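Local coordinates for protein transcriptional regulator, crp family (Thermotoga maritima, PDB 1O5L) that probably acts as a DNA-binding transcription factor of the CRP family, joining a cyclic nucleotide-binding-type domain to a helix-turn-helix domain, at residues L44-G49 and D66-V71; E54-N59 and P87-A92. All coordinates share one frame; numbering follows the deposited sequence.

Contact 1: L44-G49 and D66-V71; sequences LILLEG and DEIKPV
The puckered pyrrolidine ring of P70 lies against the backbone and one leucine of 44-49. One face takes the CD2 methyl of L46, 4.0 Å from P70 CD; the other face turns away from this segment. At the edge, P70 CB abuts L47 O at 3.4 Å, while G49 O slants in to P70 CD at 3.3 Å from the side on which L46 lies. L46 carries its CG anti to the backbone N (chi1 180°), which sets CD2 under the proline ring, where it also comes within 3.2 Å of I68 O and meets the CG2 methyl of I68. Shortening L46 to an alanine would probably open a gap under this face of P70 and remove the L46 share of the packing round I68. Beyond the ring, after a cis peptide, V71 CA makes a CA-H...O contact of 3.2 Å to L46 O (153° at the hydrogen), and V71 CG1 meets I45 CG2. No conventional hydrogen bond joins the segments. Strand 42-48 is instead paired with 96-102, where L47 and E48 face K97 in a classic beta bulge, and with 72-73; L51 of strand 51-56 touches both L46 and I68.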
loop_
_atom_site.group_PDB
_atom_site.type_symbol
_atom_site.label_atom_id
_atom_site.label_comp_id
_atom_site.label_asym_id
_atom_site.label_seq_id
_atom_site.Cartn_x
_atom_site.Cartn_y
_atom_site.Cartn_z
ATOM N N LEU A 44 -2.796 -3.923 14.740
ATOM C CA LEU A 44 -2.502 -5.179 15.441
ATOM C C LEU A 44 -1.126 -5.702 15.033
ATOM O O LEU A 44 -0.811 -5.767 13.839
ATOM C CB LEU A 44 -3.582 -6.215 15.120
ATOM C CG LEU A 44 -5.048 -5.828 15.371
ATOM C CD1 LEU A 44 -5.913 -7.025 15.165
ATOM C CD2 LEU A 44 -5.320 -5.238 16.804
ATOM N N ILE A 45 -0.309 -6.075 16.025
ATOM C CA ILE A 45 1.019 -6.644 15.781
ATOM C C ILE A 45 1.138 -7.989 16.492
ATOM O O ILE A 45 0.941 -8.065 17.708
ATOM C CB ILE A 45 2.150 -5.654 16.269
ATOM C CG1 ILE A 45 2.033 -4.299 15.558
ATOM C CG2 ILE A 45 3.552 -6.245 16.037
ATOM C CD1 ILE A 45 2.960 -3.232 16.133
ATOM N N LEU A 46 1.471 -9.035 15.742
ATOM C CA LEU A 46 1.699 -10.360 16.310
ATOM C C LEU A 46 3.061 -10.427 16.997
ATOM O O LEU A 46 4.115 -10.339 16.329
ATOM C CB LEU A 46 1.639 -11.460 15.240
ATOM C CG LEU A 46 1.873 -12.884 15.727
ATOM C CD1 LEU A 46 0.735 -13.318 16.657
ATOM C CD2 LEU A 46 1.991 -13.879 14.537
ATOM N N LEU A 47 2.999 -10.661 18.310
ATOM C CA LEU A 47 4.149 -10.677 19.202
ATOM C C LEU A 47 4.740 -12.061 19.313
ATOM O O LEU A 47 5.961 -12.219 19.285
ATOM C CB LEU A 47 3.728 -10.237 20.621
ATOM C CG LEU A 47 3.295 -8.773 20.783
ATOM C CD1 LEU A 47 2.714 -8.523 22.174
ATOM C CD2 LEU A 47 4.476 -7.833 20.487
ATOM N N GLU A 48 3.863 -13.048 19.505
ATOM C CA GLU A 48 4.258 -14.432 19.630
ATOM C C GLU A 48 3.119 -15.375 19.257
ATOM O O GLU A 48 1.947 -15.019 19.391
ATOM C CB GLU A 48 4.790 -14.756 21.021
ATOM C CG GLU A 48 4.157 -14.038 22.186
ATOM C CD GLU A 48 4.802 -14.451 23.518
ATOM O OE1 GLU A 48 4.534 -15.601 23.979
ATOM O OE2 GLU A 48 5.607 -13.639 24.069
ATOM N N GLY A 49 3.488 -16.572 18.784
ATOM C CA GLY A 49 2.535 -17.568 18.320
ATOM C C GLY A 49 2.450 -17.650 16.798
ATOM O O GLY A 49 3.449 -17.467 16.097
ATOM N N ASP A 66 -2.994 -17.879 4.195
ATOM C CA ASP A 66 -1.632 -17.779 4.668
ATOM C C ASP A 66 -1.527 -18.061 6.156
ATOM O O ASP A 66 -2.525 -18.240 6.855
ATOM C CB ASP A 66 -1.078 -16.371 4.380
ATOM C CG ASP A 66 0.390 -16.381 3.927
ATOM O OD1 ASP A 66 1.123 -17.395 4.133
ATOM O OD2 ASP A 66 0.888 -15.399 3.326
ATOM N N GLU A 67 -0.277 -18.106 6.605
ATOM C CA GLU A 67 0.078 -18.045 8.006
ATOM C C GLU A 67 0.728 -16.710 8.313
ATOM O O GLU A 67 1.321 -16.104 7.433
ATOM C CB GLU A 67 1.072 -19.154 8.348
ATOM C CG GLU A 67 0.417 -20.491 8.570
ATOM C CD GLU A 67 1.355 -21.539 9.150
ATOM O OE1 GLU A 67 2.553 -21.224 9.414
ATOM O OE2 GLU A 67 0.875 -22.684 9.348
ATOM N N ILE A 68 0.636 -16.263 9.573
ATOM C CA ILE A 68 1.412 -15.107 10.050
ATOM C C ILE A 68 2.287 -15.525 11.223
ATOM O O ILE A 68 1.786 -16.054 12.195
ATOM C CB ILE A 68 0.498 -13.975 10.466
ATOM C CG1 ILE A 68 -0.549 -13.708 9.371
ATOM C CG2 ILE A 68 1.327 -12.675 10.793
ATOM C CD1 ILE A 68 -1.604 -12.664 9.781
ATOM N N LYS A 69 3.594 -15.321 11.094
ATOM C CA LYS A 69 4.552 -15.571 12.161
ATOM C C LYS A 69 4.995 -14.230 12.742
ATOM O O LYS A 69 4.876 -13.202 12.078
ATOM C CB LYS A 69 5.764 -16.328 11.628
ATOM C CG LYS A 69 5.474 -17.739 11.092
ATOM C CD LYS A 69 5.359 -18.736 12.250
ATOM C CE LYS A 69 5.265 -20.189 11.782
ATOM N NZ LYS A 69 4.746 -21.083 12.888
ATOM N N PRO A 70 5.484 -14.220 13.983
ATOM C CA PRO A 70 5.899 -12.980 14.603
ATOM C C PRO A 70 7.252 -12.487 14.047
ATOM O O PRO A 70 8.002 -13.290 13.565
ATOM C CB PRO A 70 5.989 -13.341 16.089
ATOM C CG PRO A 70 5.682 -14.816 16.202
ATOM C CD PRO A 70 5.703 -15.385 14.857
ATOM N N VAL A 71 7.575 -11.188 14.078
ATOM C CA VAL A 71 6.753 -10.108 14.602
ATOM C C VAL A 71 6.342 -9.251 13.431
ATOM O O VAL A 71 7.188 -8.691 12.767
ATOM C CB VAL A 71 7.562 -9.218 15.578
ATOM C CG1 VAL A 71 6.711 -8.173 16.183
ATOM C CG2 VAL A 71 8.215 -10.058 16.672
#

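Contact 2: E54-N59 and P87-A92; sequences EHVSEN and PVNVVA
E54 and N89 form an antiparallel hydrogen-bonded pair between 54-59 and 87-92, and backbone bonding is the first kind of interaction. E54 N donates to N89 O at 3.0 Å with a fairly straight angle of 163°. The return bond, from N89 N to E54 O, is equally short but weak, since it is bent to 127°. The short strand segments 54-56 and 89-92 run 135° apart, well away from strict antiparallel; within the two segments this is the one bridge, and the pairing goes on outside them where V91 bonds to K52.

Van der Waals packing of polar and apolar side chains is the second kind. E54 and N89 stand on the same face of the sheet, and E54 CG rests 3.5 Å from N89 CB. With that CG lodged between the backbone N and the carbonyl carbon (chi1 67°), the extended glutamate chain crosses N89 obliquely, and its OE2 reaches V91 CG2 at 3.5 Å; carboxylate and amide planes are turned from each other. The amide of N89 has V56 CG2 over one face, 3.3 Å from N89 ND2. Its carbonyl oxygen accepts a hydrogen bond from the backbone N of Q36, whose own side chain accepts one from V56 N, so the amide is steadied from outside the pair.

Aromatic packing comes third and crosses the dimer. The ring of H55 meets the ring of F136 of the second subunit, and V88 packs on the same phenylalanine.

Strand 51-56 sits between 89-92 and 62-68 in a four-stranded antiparallel sheet, one of two sheets that make up the beta-roll characteristic of cyclic nucleotide-binding domains in the CRP family.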
loop_
_atom_site.group_PDB
_atom_site.type_symbol
_atom_site.label_atom_id
_atom_site.label_comp_id
_atom_site.label_asym_id
_atom_site.label_seq_id
_atom_site.Cartn_x
_atom_site.Cartn_y
_atom_site.Cartn_z
ATOM N N GLU A 54 -7.932 -16.812 6.627
ATOM C CA GLU A 54 -8.821 -17.633 5.845
ATOM C C GLU A 54 -9.976 -16.813 5.266
ATOM O O GLU A 54 -10.652 -16.075 5.987
ATOM C CB GLU A 54 -9.314 -18.837 6.671
ATOM C CG GLU A 54 -10.219 -18.473 7.830
ATOM C CD GLU A 54 -10.507 -19.618 8.806
ATOM O OE1 GLU A 54 -9.784 -20.650 8.791
ATOM O OE2 GLU A 54 -11.482 -19.459 9.609
ATOM N N HIS A 55 -10.164 -16.926 3.956
ATOM C CA HIS A 55 -11.253 -16.255 3.255
ATOM C C HIS A 55 -12.550 -17.064 3.320
ATOM O O HIS A 55 -12.555 -18.264 3.082
ATOM C CB HIS A 55 -10.891 -16.020 1.797
ATOM C CG HIS A 55 -11.917 -15.222 1.050
ATOM N ND1 HIS A 55 -13.093 -15.773 0.577
ATOM C CD2 HIS A 55 -11.952 -13.909 0.713
ATOM C CE1 HIS A 55 -13.804 -14.836 -0.024
ATOM N NE2 HIS A 55 -13.133 -13.699 0.041
ATOM N N VAL A 56 -13.640 -16.377 3.648
ATOM C CA VAL A 56 -14.945 -16.995 3.828
ATOM C C VAL A 56 -15.730 -16.750 2.565
ATOM O O VAL A 56 -15.838 -15.606 2.110
ATOM C CB VAL A 56 -15.737 -16.377 4.998
ATOM C CG1 VAL A 56 -16.957 -17.231 5.307
ATOM C CG2 VAL A 56 -14.877 -16.232 6.229
ATOM N N SER A 57 -16.256 -17.826 1.993
ATOM C CA SER A 57 -17.011 -17.747 0.754
ATOM C C SER A 57 -18.522 -17.693 1.016
ATOM O O SER A 57 -19.029 -17.995 2.107
ATOM C CB SER A 57 -16.690 -18.946 -0.149
ATOM O OG SER A 57 -17.231 -20.138 0.395
ATOM N N GLU A 58 -19.220 -17.360 -0.053
ATOM C CA GLU A 58 -20.640 -17.079 -0.060
ATOM C C GLU A 58 -21.482 -18.178 0.616
ATOM O O GLU A 58 -22.612 -17.923 1.058
ATOM C CB GLU A 58 -21.080 -16.853 -1.529
ATOM C CG GLU A 58 -20.353 -15.686 -2.231
ATOM C CD GLU A 58 -18.866 -15.957 -2.536
ATOM O OE1 GLU A 58 -18.595 -16.790 -3.440
ATOM O OE2 GLU A 58 -17.965 -15.369 -1.865
ATOM N N ASN A 59 -20.912 -19.378 0.736
ATOM C CA ASN A 59 -21.647 -20.557 1.217
ATOM C C ASN A 59 -21.258 -20.930 2.660
ATOM O O ASN A 59 -21.690 -21.954 3.184
ATOM C CB ASN A 59 -21.396 -21.754 0.280
ATOM C CG ASN A 59 -21.169 -21.336 -1.177
ATOM O OD1 ASN A 59 -21.971 -21.662 -2.058
ATOM N ND2 ASN A 59 -20.070 -20.608 -1.433
ATOM N N PRO A 87 -10.038 -8.012 5.543
ATOM C CA PRO A 87 -10.485 -8.734 4.323
ATOM C C PRO A 87 -10.682 -10.250 4.514
ATOM O O PRO A 87 -11.286 -10.891 3.678
ATOM C CB PRO A 87 -9.340 -8.479 3.323
ATOM C CG PRO A 87 -8.088 -8.311 4.193
ATOM C CD PRO A 87 -8.588 -7.729 5.505
ATOM N N VAL A 88 -10.153 -10.795 5.609
ATOM C CA VAL A 88 -10.197 -12.229 5.893
ATOM C C VAL A 88 -10.475 -12.457 7.360
ATOM O O VAL A 88 -10.214 -11.583 8.173
ATOM C CB VAL A 88 -8.819 -12.921 5.548
ATOM C CG1 VAL A 88 -8.483 -12.752 4.061
ATOM C CG2 VAL A 88 -7.689 -12.375 6.397
ATOM N N ASN A 89 -10.984 -13.632 7.698
ATOM C CA ASN A 89 -10.893 -14.131 9.057
ATOM C C ASN A 89 -9.426 -14.246 9.492
ATOM O O ASN A 89 -8.581 -14.713 8.728
ATOM C CB ASN A 89 -11.528 -15.504 9.167
ATOM C CG ASN A 89 -13.033 -15.476 9.171
ATOM O OD1 ASN A 89 -13.673 -14.437 9.085
ATOM N ND2 ASN A 89 -13.609 -16.645 9.298
ATOM N N VAL A 90 -9.131 -13.799 10.706
ATOM C CA VAL A 90 -7.829 -14.008 11.334
ATOM C C VAL A 90 -8.049 -14.910 12.550
ATOM O O VAL A 90 -8.808 -14.572 13.459
ATOM C CB VAL A 90 -7.149 -12.675 11.730
ATOM C CG1 VAL A 90 -5.740 -12.913 12.317
ATOM C CG2 VAL A 90 -7.045 -11.752 10.525
ATOM N N VAL A 91 -7.379 -16.063 12.551
ATOM C CA VAL A 91 -7.594 -17.105 13.548
ATOM C C VAL A 91 -6.264 -17.530 14.181
ATOM O O VAL A 91 -5.257 -17.615 13.487
ATOM C CB VAL A 91 -8.226 -18.338 12.896
ATOM C CG1 VAL A 91 -8.620 -19.373 13.974
ATOM C CG2 VAL A 91 -9.431 -17.941 12.037
ATOM N N ALA A 92 -6.270 -17.810 15.493
ATOM C CA ALA A 92 -5.066 -18.296 16.191
ATOM C C ALA A 92 -4.805 -19.748 15.810
ATOM O O ALA A 92 -5.673 -20.601 15.995
ATOM C CB ALA A 92 -5.210 -18.158 17.710
#

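How the contacts relate
Contacts 1 and 2 lie in the same beta-roll, their centres about 17 Å apart and their nearest atoms about 5 Å apart, without touching. Their segments alternate along the chain, and strands 51-56 and 62-68, one from each contact, are neighbours in one sheet. Contact 1 is partly buried and brings the end of strand 62-68 and the loop after it onto strand 42-48 of the other sheet; its chemistry is methyl and proline packing against carbonyls. Contact 2 is nearer the surface and works within a single sheet, so backbone hydrogen bonding leads, supplemented by mixed polar and apolar side-chain packing. The second subunit also reaches contact 2, whereas it leaves both segments of contact 1 untouched.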